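Long-range contacts in predicted metal-dependent hydrolase of the TIM-barrel fold (Lactobacillus casei, PDB 2QPX), which is of unknown function but binds two zinc ions and is probably a metal-dependent hydrolase of the amidohydrolase family: residues H17-L22 and K96-D101; D136-H141 and D191-S196; D285-D290 and L314-A319. One frame throughout, in Å; residues are numbered along the deposited sequence. Where two conformers were deposited one is given.

Contact 1. Residues H17-L22 and K96-D101; sequences HHCHFL and KELLID. With ZN (zinc ion), chain B.
Parallel strand pairing joins C19, at the end of strand 14-19, to L99 and D101 of strand 95-101 in the buried wall of the barrel. The backbone of C19 brackets I100: its N donates to L99 O (3.1 Å), and its O accepts from D101 N (2.9 Å), which arrives nearly in line with the carbonyl bond. C19 and I100 face the same side of the sheet, where C19 SG lies 3.9 Å from I100 CG1 and also rests on L98 CB. I100 CG2 sits over one face of the F21 ring, a CH-pi contact 4.1 Å from the centroid. D101 turns CG anti to its N (chi1 168°), laying the carboxylate alongside the H18 and H20 imidazoles, its plane about 50° from both; OD2 reaches the H18 ring edge, 3.6 Å from CE1. R129, G103 N and NZ of the carboxylated K167 hold that carboxylate, and Q226 holds H18 ND1. An in-plane water links H20 ND1 and F21 N to D101 O, supplementing a weak direct ND1 bond. NE2 of H18 and NE2 of H20 each bind zinc at 2.1 Å: the His-X-His metal motif at the C-terminal end of the first barrel strand, characteristic of amidohydrolases.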
loop_
_atom_site.group_PDB
_atom_site.type_symbol
_atom_site.label_atom_id
_atom_site.label_comp_id
_atom_site.label_asym_id
_atom_site.label_seq_id
_atom_site.Cartn_x
_atom_site.Cartn_y
_atom_site.Cartn_z
ATOM N N HIS A 17 11.421 -16.769 -16.412
ATOM C CA HIS A 17 10.177 -17.139 -17.119
ATOM C C HIS A 17 9.558 -15.996 -17.930
ATOM O O HIS A 17 8.639 -16.250 -18.715
ATOM C CB HIS A 17 9.142 -17.788 -16.176
ATOM C CG HIS A 17 8.293 -16.784 -15.503
ATOM N ND1 HIS A 17 7.015 -16.495 -15.936
ATOM C CD2 HIS A 17 8.573 -15.919 -14.492
ATOM C CE1 HIS A 17 6.566 -15.462 -15.242
ATOM N NE2 HIS A 17 7.476 -15.099 -14.346
ATOM N N HIS A 18 10.038 -14.771 -17.733
ATOM C CA HIS A 18 9.574 -13.643 -18.501
ATOM C C HIS A 18 10.678 -12.615 -18.667
ATOM O O HIS A 18 11.047 -11.933 -17.699
ATOM C CB HIS A 18 8.356 -12.979 -17.854
ATOM C CG HIS A 18 7.930 -11.760 -18.600
ATOM N ND1 HIS A 18 7.145 -11.812 -19.733
ATOM C CD2 HIS A 18 8.250 -10.462 -18.420
ATOM C CE1 HIS A 18 6.974 -10.582 -20.201
ATOM N NE2 HIS A 18 7.654 -9.746 -19.436
ATOM N N CYS A 19 11.129 -12.444 -19.907
ATOM C CA CYS A 19 12.176 -11.475 -20.212
ATOM C C CYS A 19 12.091 -11.116 -21.693
ATOM O O CYS A 19 11.137 -11.476 -22.373
ATOM C CB CYS A 19 13.548 -12.015 -19.764
ATOM S SG CYS A 19 13.966 -13.607 -20.526
ATOM N N HIS A 20 13.094 -10.413 -22.193
ATOM C CA HIS A 20 12.997 -9.711 -23.458
ATOM C C HIS A 20 14.329 -9.748 -24.249
ATOM O O HIS A 20 15.418 -10.058 -23.720
ATOM C CB HIS A 20 12.576 -8.272 -23.198
ATOM C CG HIS A 20 11.172 -8.152 -22.670
ATOM N ND1 HIS A 20 10.069 -8.440 -23.439
ATOM C CD2 HIS A 20 10.695 -7.785 -21.449
ATOM C CE1 HIS A 20 8.968 -8.291 -22.698
ATOM N NE2 HIS A 20 9.319 -7.887 -21.486
ATOM N N PHE A 21 14.227 -9.470 -25.542
ATOM C CA PHE A 21 15.380 -9.498 -26.416
ATOM C C PHE A 21 16.504 -8.585 -25.942
ATOM O O PHE A 21 16.288 -7.466 -25.434
ATOM C CB PHE A 21 15.031 -8.991 -27.800
ATOM C CG PHE A 21 14.068 -9.838 -28.568
ATOM C CD1 PHE A 21 14.344 -11.125 -28.923
ATOM C CD2 PHE A 21 12.852 -9.298 -28.974
ATOM C CE1 PHE A 21 13.453 -11.873 -29.701
ATOM C CE2 PHE A 21 11.969 -10.045 -29.724
ATOM C CZ PHE A 21 12.280 -11.325 -30.088
ATOM N N LEU A 22 17.724 -9.066 -26.187
ATOM C CA LEU A 22 18.917 -8.236 -26.123
ATOM C C LEU A 22 19.123 -7.444 -27.409
ATOM O O LEU A 22 18.538 -7.779 -28.442
ATOM C CB LEU A 22 20.167 -9.117 -25.832
ATOM C CG LEU A 22 20.154 -9.892 -24.510
ATOM C CD1 LEU A 22 21.230 -11.014 -24.559
ATOM C CD2 LEU A 22 20.445 -8.949 -23.356
ATOM N N LYS A 96 19.691 -20.621 -16.365
ATOM C CA LYS A 96 19.657 -21.846 -17.181
ATOM C C LYS A 96 18.691 -21.819 -18.353
ATOM O O LYS A 96 18.792 -22.649 -19.244
ATOM C CB LYS A 96 19.389 -23.076 -16.308
ATOM C CG LYS A 96 20.503 -23.362 -15.292
ATOM C CD LYS A 96 21.846 -23.651 -15.934
ATOM C CE LYS A 96 22.883 -23.905 -14.829
ATOM N NZ LYS A 96 24.180 -24.262 -15.433
ATOM N N GLU A 97 17.748 -20.874 -18.389
ATOM C CA GLU A 97 16.833 -20.746 -19.535
ATOM C C GLU A 97 16.204 -19.362 -19.501
ATOM O O GLU A 97 15.961 -18.854 -18.417
ATOM C CB GLU A 97 15.755 -21.829 -19.519
ATOM C CG GLU A 97 14.964 -21.918 -20.817
ATOM C CD GLU A 97 13.899 -22.955 -20.826
ATOM O OE1 GLU A 97 13.362 -23.263 -19.746
ATOM O OE2 GLU A 97 13.608 -23.454 -21.946
ATOM N N LEU A 98 15.942 -18.802 -20.682
ATOM C CA LEU A 98 15.186 -17.575 -20.849
ATOM C C LEU A 98 13.933 -17.846 -21.642
ATOM O O LEU A 98 13.996 -18.454 -22.706
ATOM C CB LEU A 98 16.003 -16.545 -21.604
ATOM C CG LEU A 98 17.410 -16.200 -21.050
ATOM C CD1 LEU A 98 18.033 -15.085 -21.931
ATOM C CD2 LEU A 98 17.458 -15.929 -19.544
ATOM N N LEU A 99 12.791 -17.353 -21.150
ATOM C CA LEU A 99 11.556 -17.346 -21.930
ATOM C C LEU A 99 11.264 -15.890 -22.307
ATOM O O LEU A 99 10.923 -15.076 -21.450
ATOM C CB LEU A 99 10.392 -17.973 -21.153
ATOM C CG LEU A 99 10.662 -19.289 -20.411
ATOM C CD1 LEU A 99 9.376 -19.856 -19.774
ATOM C CD2 LEU A 99 11.306 -20.298 -21.348
ATOM N N ILE A 100 11.424 -15.573 -23.587
ATOM C CA ILE A 100 11.362 -14.216 -24.102
ATOM C C ILE A 100 9.977 -13.931 -24.719
ATOM O O ILE A 100 9.499 -14.646 -25.609
ATOM C CB ILE A 100 12.435 -13.941 -25.153
ATOM C CG1 ILE A 100 13.820 -13.877 -24.451
ATOM C CG2 ILE A 100 12.127 -12.672 -25.952
ATOM C CD1 ILE A 100 15.021 -13.625 -25.345
ATOM N N ASP A 101 9.342 -12.885 -24.196
ATOM C CA ASP A 101 8.135 -12.309 -24.783
ATOM C C ASP A 101 8.571 -11.576 -26.057
ATOM O O ASP A 101 9.193 -10.513 -26.007
ATOM C CB ASP A 101 7.484 -11.367 -23.766
ATOM C CG ASP A 101 6.394 -10.483 -24.359
ATOM O OD1 ASP A 101 6.051 -10.527 -25.551
ATOM O OD2 ASP A 101 5.915 -9.702 -23.532
HETATM ZN ZN ZN B . 7.966 -7.718 -19.913
HETATM O O HOH W 1 11.377 -8.894 -26.089
HETATM O O HOH W 2 7.491 -5.831 -19.205
#

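Contact 2. Residues D136-H141 and D191-S196; sequences DFMLEH and DTWKHS
A Met-aromatic contact, made here by selenomethionine M138 on the indole of W193, joins the end of helix 130-138 to helix 183-196 on the periphery of the fold, far from the zinc site. The M138 chain lies across one face of the six-membered ring: CG stands 3.6 Å from its centroid and almost on the ring normal, while CB comes within 3.4 Å of W193 CH2. Bends at chi2 and chi3 (-81° and -64°) fold the far end over the indole, with SE 4.8 Å from the same centroid and CE near W193 NE1. That NE1 is hydrogen-bonded to K199 O, and K199 NZ forms a salt bridge with D136. Replacing W193 by an alanine would probably strip the M138 side chain of the flat surface it lies on and leave the K199 carbonyl without its indole donor. Next to the ring, K194 NZ donates a hydrogen bond to M138 O at 2.9 Å, tilted 28° from the carbonyl plane. The same carbonyl accepts H141 N from the opposite face, closing a type I turn. Placing a lysine ammonium at this carbonyl is likely to balance the partial negative charge gathered near the end of helix 130-138.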
loop_
_atom_site.group_PDB
_atom_site.type_symbol
_atom_site.label_atom_id
_atom_site.label_comp_id
_atom_site.label_asym_id
_atom_site.label_seq_id
_atom_site.Cartn_x
_atom_site.Cartn_y
_atom_site.Cartn_z
ATOM N N ASP A 136 -1.125 -7.572 -35.950
ATOM C CA ASP A 136 -0.600 -7.968 -37.246
ATOM C C ASP A 136 -1.666 -8.636 -38.109
ATOM O O ASP A 136 -1.713 -8.430 -39.321
ATOM C CB ASP A 136 0.627 -8.836 -37.048
ATOM C CG ASP A 136 1.844 -8.011 -36.647
ATOM O OD1 ASP A 136 1.965 -6.847 -37.086
ATOM O OD2 ASP A 136 2.679 -8.533 -35.935
ATOM N N PHE A 137 -2.544 -9.423 -37.482
ATOM C CA PHE A 137 -3.675 -10.004 -38.218
ATOM C C PHE A 137 -4.691 -8.954 -38.657
ATOM O O PHE A 137 -5.297 -9.090 -39.723
ATOM C CB PHE A 137 -4.315 -11.157 -37.450
ATOM C CG PHE A 137 -3.544 -12.452 -37.549
ATOM C CD1 PHE A 137 -3.578 -13.208 -38.704
ATOM C CD2 PHE A 137 -2.729 -12.874 -36.520
ATOM C CE1 PHE A 137 -2.867 -14.384 -38.808
ATOM C CE2 PHE A 137 -2.026 -14.046 -36.634
ATOM C CZ PHE A 137 -2.068 -14.789 -37.776
HETATM N N MSE A 138 -4.882 -7.907 -37.875
HETATM C CA MSE A 138 -5.839 -6.845 -38.210
HETATM C C MSE A 138 -5.516 -6.239 -39.562
HETATM O O MSE A 138 -6.427 -5.966 -40.371
HETATM C CB MSE A 138 -5.901 -5.791 -37.084
HETATM C CG MSE A 138 -6.764 -4.577 -37.355
HETATM SE SE MSE A 138 -5.954 -3.196 -38.447
HETATM C CE MSE A 138 -4.543 -2.710 -37.237
ATOM N N LEU A 139 -4.219 -6.085 -39.832
ATOM C CA LEU A 139 -3.779 -5.447 -41.089
ATOM C C LEU A 139 -4.190 -6.245 -42.343
ATOM O O LEU A 139 -4.286 -5.679 -43.442
ATOM C CB LEU A 139 -2.252 -5.274 -41.060
ATOM C CG LEU A 139 -1.657 -4.341 -40.037
ATOM C CD1 LEU A 139 -0.107 -4.358 -40.160
ATOM C CD2 LEU A 139 -2.182 -2.951 -40.190
ATOM N N GLU A 140 -4.440 -7.525 -42.177
ATOM C CA GLU A 140 -4.734 -8.448 -43.273
ATOM C C GLU A 140 -6.226 -8.692 -43.518
ATOM O O GLU A 140 -6.578 -9.414 -44.448
ATOM C CB GLU A 140 -4.083 -9.814 -43.008
ATOM C CG GLU A 140 -2.581 -9.790 -42.816
ATOM C CD GLU A 140 -1.847 -9.124 -43.964
ATOM O OE1 GLU A 140 -2.212 -9.371 -45.133
ATOM O OE2 GLU A 140 -0.911 -8.334 -43.688
ATOM N N HIS A 141 -7.103 -8.115 -42.680
ATOM C CA HIS A 141 -8.549 -8.411 -42.773
ATOM C C HIS A 141 -9.394 -7.167 -42.632
ATOM O O HIS A 141 -9.087 -6.318 -41.802
ATOM C CB HIS A 141 -8.943 -9.494 -41.711
ATOM C CG HIS A 141 -8.229 -10.789 -41.916
ATOM N ND1 HIS A 141 -8.624 -11.702 -42.868
ATOM C CD2 HIS A 141 -7.067 -11.264 -41.401
ATOM C CE1 HIS A 141 -7.773 -12.711 -42.886
ATOM N NE2 HIS A 141 -6.816 -12.471 -42.004
ATOM N N ASP A 191 -14.157 -2.653 -35.770
ATOM C CA ASP A 191 -14.411 -1.723 -36.873
ATOM C C ASP A 191 -13.829 -0.355 -36.558
ATOM O O ASP A 191 -13.240 0.261 -37.435
ATOM C CB ASP A 191 -15.928 -1.584 -37.142
ATOM C CG ASP A 191 -16.546 -2.841 -37.681
ATOM O OD1 ASP A 191 -15.814 -3.711 -38.200
ATOM O OD2 ASP A 191 -17.813 -2.951 -37.631
ATOM N N THR A 192 -14.046 0.153 -35.350
ATOM C CA THR A 192 -13.523 1.469 -34.930
ATOM C C THR A 192 -11.986 1.480 -35.047
ATOM O O THR A 192 -11.378 2.454 -35.564
ATOM C CB THR A 192 -14.002 1.849 -33.567
ATOM O OG1 THR A 192 -15.413 2.022 -33.639
ATOM C CG2 THR A 192 -13.344 3.128 -33.041
ATOM N N TRP A 193 -11.374 0.388 -34.594
ATOM C CA TRP A 193 -9.920 0.211 -34.696
ATOM C C TRP A 193 -9.437 0.237 -36.128
ATOM O O TRP A 193 -8.541 1.049 -36.479
ATOM C CB TRP A 193 -9.551 -1.096 -33.985
ATOM C CG TRP A 193 -8.125 -1.508 -33.997
ATOM C CD1 TRP A 193 -7.019 -0.698 -34.065
ATOM C CD2 TRP A 193 -7.639 -2.848 -33.913
ATOM N NE1 TRP A 193 -5.879 -1.462 -34.018
ATOM C CE2 TRP A 193 -6.222 -2.784 -33.922
ATOM C CE3 TRP A 193 -8.257 -4.103 -33.838
ATOM C CZ2 TRP A 193 -5.415 -3.921 -33.827
ATOM C CZ3 TRP A 193 -7.450 -5.246 -33.760
ATOM C CH2 TRP A 193 -6.035 -5.148 -33.765
ATOM N N LYS A 194 -10.031 -0.593 -36.952
ATOM C CA LYS A 194 -9.726 -0.652 -38.380
ATOM C C LYS A 194 -9.825 0.745 -39.041
ATOM O O LYS A 194 -8.882 1.222 -39.743
ATOM C CB LYS A 194 -10.592 -1.731 -39.051
ATOM C CG LYS A 194 -10.428 -1.878 -40.549
ATOM C CD LYS A 194 -9.008 -2.163 -40.950
ATOM C CE LYS A 194 -8.690 -3.579 -41.017
ATOM N NZ LYS A 194 -7.570 -3.812 -42.030
ATOM N N HIS A 195 -10.897 1.466 -38.751
ATOM C CA HIS A 195 -11.147 2.773 -39.365
ATOM C C HIS A 195 -10.255 3.898 -38.817
ATOM O O HIS A 195 -10.105 4.948 -39.462
ATOM C CB HIS A 195 -12.608 3.219 -39.158
ATOM C CG HIS A 195 -13.626 2.331 -39.788
ATOM N ND1 HIS A 195 -14.933 2.256 -39.321
ATOM C CD2 HIS A 195 -13.533 1.454 -40.811
ATOM C CE1 HIS A 195 -15.599 1.379 -40.052
ATOM N NE2 HIS A 195 -14.773 0.874 -40.956
ATOM N N SER A 196 -9.683 3.719 -37.641
ATOM C CA SER A 196 -8.888 4.749 -36.986
ATOM C C SER A 196 -7.519 4.938 -37.670
ATOM O O SER A 196 -6.881 5.937 -37.483
ATOM C CB SER A 196 -8.636 4.401 -35.522
ATOM O OG SER A 196 -7.689 3.332 -35.426
#

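Contact 3. Residues D285-D290 and L314-A319; sequences DISLLD and LFASDA. With ZN (zinc ion), chain B.
L288 lays its CD1 3.2 Å from OD2 of D318, the aspartate whose other oxygen, OD1, binds zinc at 2.1 Å. The two side chains cross, so the leucine's hydrocarbon lies against the carboxylate oxygen that is not on the metal. OD2 has a polar partner as well: the zinc-bound water donates to it at 2.7 Å, so metal, water and carboxylate close a small ring that fixes how the D318 group is turned. H18, H20 and the carboxylated K167 complete the shell of this zinc.

One step back, the backbones hold the two loops together only lightly. L288 N gives S317 O a weak hydrogen bond of 3.4 Å, and a water between the loops accepts from I286 N and A316 N and donates to L314 O at 2.8 Å. The methyl of A316 packs beside the carboxylate of D285, with CB 3.6 Å from OD2.

Farther out, D285 and S317 shape the two turns. D285 OD1 accepts S287 N at 2.9 Å, from well above the carboxylate plane, forming an Asx turn; the crowded chi1 of D285, 72°, folds OD1 back toward it. In the conformer given, S287 OG also bonds to this OD1, from the same face, and to ND1 of H264, a ligand of the second zinc. OD1 also takes the N of H264, while OD2 binds NE2 of H17. On the other loop, S317 OG accepts A319 N at 2.9 Å in an ST turn that encloses D318, and is bonded to D16. D318 N is tied to the carbonyl of H18.

An aspartate ligand in the loop leaving the last strand of the barrel, beside a dinuclear zinc centre, is the arrangement of the amidohydrolase TIM-barrel fold.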
loop_
_atom_site.group_PDB
_atom_site.type_symbol
_atom_site.label_atom_id
_atom_site.label_comp_id
_atom_site.label_asym_id
_atom_site.label_seq_id
_atom_site.Cartn_x
_atom_site.Cartn_y
_atom_site.Cartn_z
ATOM N N ASP A 285 5.260 -12.880 -10.070
ATOM C CA ASP A 285 6.653 -12.495 -9.858
ATOM C C ASP A 285 6.764 -11.042 -9.446
ATOM O O ASP A 285 5.770 -10.310 -9.481
ATOM C CB ASP A 285 7.515 -12.873 -11.077
ATOM C CG ASP A 285 7.286 -12.017 -12.287
ATOM O OD1 ASP A 285 7.339 -10.784 -12.159
ATOM O OD2 ASP A 285 7.080 -12.579 -13.389
ATOM N N ILE A 286 7.988 -10.607 -9.070
ATOM C CA ILE A 286 8.283 -9.179 -8.783
ATOM C C ILE A 286 9.392 -8.659 -9.703
ATOM O O ILE A 286 10.213 -7.836 -9.371
ATOM C CB ILE A 286 8.613 -8.916 -7.305
ATOM C CG1 ILE A 286 9.836 -9.749 -6.849
ATOM C CG2 ILE A 286 7.374 -9.186 -6.426
ATOM C CD1 ILE A 286 10.518 -9.226 -5.546
ATOM N N SER A 287 9.368 -9.178 -10.927
ATOM C CA SER A 287 10.226 -8.728 -12.016
ATOM C C SER A 287 9.998 -7.211 -12.290
ATOM O O SER A 287 8.968 -6.640 -11.916
ATOM C CB SER A 287 9.990 -9.609 -13.222
ATOM O OG SER A 287 8.710 -9.361 -13.778
ATOM N N LEU A 288 11.001 -6.550 -12.881
ATOM C CA LEU A 288 10.970 -5.103 -13.162
ATOM C C LEU A 288 11.172 -4.220 -11.927
ATOM O O LEU A 288 12.001 -3.305 -11.945
ATOM C CB LEU A 288 9.706 -4.714 -13.972
ATOM C CG LEU A 288 9.887 -3.415 -14.793
ATOM C CD1 LEU A 288 11.023 -3.535 -15.873
ATOM C CD2 LEU A 288 8.541 -2.979 -15.439
ATOM N N LEU A 289 10.427 -4.475 -10.863
ATOM C CA LEU A 289 10.783 -3.948 -9.563
ATOM C C LEU A 289 12.182 -4.457 -9.134
ATOM O O LEU A 289 13.005 -3.645 -8.694
ATOM C CB LEU A 289 9.708 -4.295 -8.520
ATOM C CG LEU A 289 9.929 -3.769 -7.077
ATOM C CD1 LEU A 289 10.986 -4.561 -6.283
ATOM C CD2 LEU A 289 10.240 -2.266 -6.984
ATOM N N ASP A 290 12.458 -5.762 -9.347
ATOM C CA ASP A 290 13.584 -6.339 -8.708
ATOM C C ASP A 290 14.897 -5.719 -9.208
ATOM O O ASP A 290 15.820 -5.561 -8.413
ATOM C CB ASP A 290 13.551 -7.901 -8.696
ATOM C CG ASP A 290 13.414 -8.596 -10.057
ATOM O OD1 ASP A 290 13.474 -7.938 -11.135
ATOM O OD2 ASP A 290 13.259 -9.901 -9.990
ATOM N N LEU A 314 7.510 -16.691 -8.459
ATOM C CA LEU A 314 8.512 -17.106 -9.465
ATOM C C LEU A 314 9.604 -16.046 -9.580
ATOM O O LEU A 314 9.362 -14.866 -9.375
ATOM C CB LEU A 314 7.872 -17.225 -10.863
ATOM C CG LEU A 314 6.593 -18.061 -10.987
ATOM C CD1 LEU A 314 6.036 -18.026 -12.433
ATOM C CD2 LEU A 314 6.822 -19.501 -10.514
ATOM N N PHE A 315 10.808 -16.476 -9.946
ATOM C CA PHE A 315 11.825 -15.550 -10.445
ATOM C C PHE A 315 11.551 -15.168 -11.914
ATOM O O PHE A 315 11.333 -16.023 -12.770
ATOM C CB PHE A 315 13.234 -16.145 -10.418
ATOM C CG PHE A 315 14.242 -15.292 -11.116
ATOM C CD1 PHE A 315 14.659 -14.097 -10.550
ATOM C CD2 PHE A 315 14.707 -15.631 -12.375
ATOM C CE1 PHE A 315 15.531 -13.280 -11.215
ATOM C CE2 PHE A 315 15.581 -14.788 -13.067
ATOM C CZ PHE A 315 16.001 -13.655 -12.472
ATOM N N ALA A 316 11.621 -13.859 -12.183
ATOM C CA ALA A 316 11.818 -13.336 -13.520
ATOM C C ALA A 316 12.586 -12.041 -13.406
ATOM O O ALA A 316 12.565 -11.393 -12.372
ATOM C CB ALA A 316 10.490 -13.071 -14.286
ATOM N N SER A 317 13.284 -11.677 -14.482
ATOM C CA SER A 317 13.971 -10.383 -14.573
ATOM C C SER A 317 13.164 -9.276 -15.244
ATOM O O SER A 317 13.314 -8.096 -14.920
ATOM C CB SER A 317 15.299 -10.548 -15.346
ATOM O OG SER A 317 15.057 -10.866 -16.709
ATOM N N ASP A 318 12.309 -9.640 -16.194
ATOM C CA ASP A 318 11.730 -8.662 -17.115
ATOM C C ASP A 318 12.807 -7.858 -17.862
ATOM O O ASP A 318 12.534 -6.749 -18.355
ATOM C CB ASP A 318 10.701 -7.693 -16.443
ATOM C CG ASP A 318 9.791 -7.049 -17.465
ATOM O OD1 ASP A 318 9.485 -7.693 -18.473
ATOM O OD2 ASP A 318 9.330 -5.908 -17.289
ATOM N N ALA A 319 14.007 -8.426 -17.975
ATOM C CA ALA A 319 15.120 -7.692 -18.519
ATOM C C ALA A 319 15.098 -7.679 -20.052
ATOM O O ALA A 319 14.664 -8.646 -20.692
ATOM C CB ALA A 319 16.452 -8.301 -18.018
HETATM ZN ZN ZN B . 7.966 -7.718 -19.913
HETATM O O HOH W 3 10.472 -12.327 -9.498
HETATM O O HOH W 2 7.491 -5.831 -19.205
#

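In the fold
Contacts 1 and 3 belong to the buried centre of the fold, with centres about 11 Å apart, and share one zinc ion and its water. They touch directly, so strand 14-19 is bound both to strand 95-101 and to the loop after strand 313-314. Contact 1 is a short parallel pairing at a strand end, with histidine ligands; contact 3 joins loops through turns, water and carboxylates. Contact 2 stands apart, its centre about 29 Å and 33 Å from theirs, and is only partly buried. It joins helices outside the barrel, using an aromatic face and a lysine in place of metal coordination.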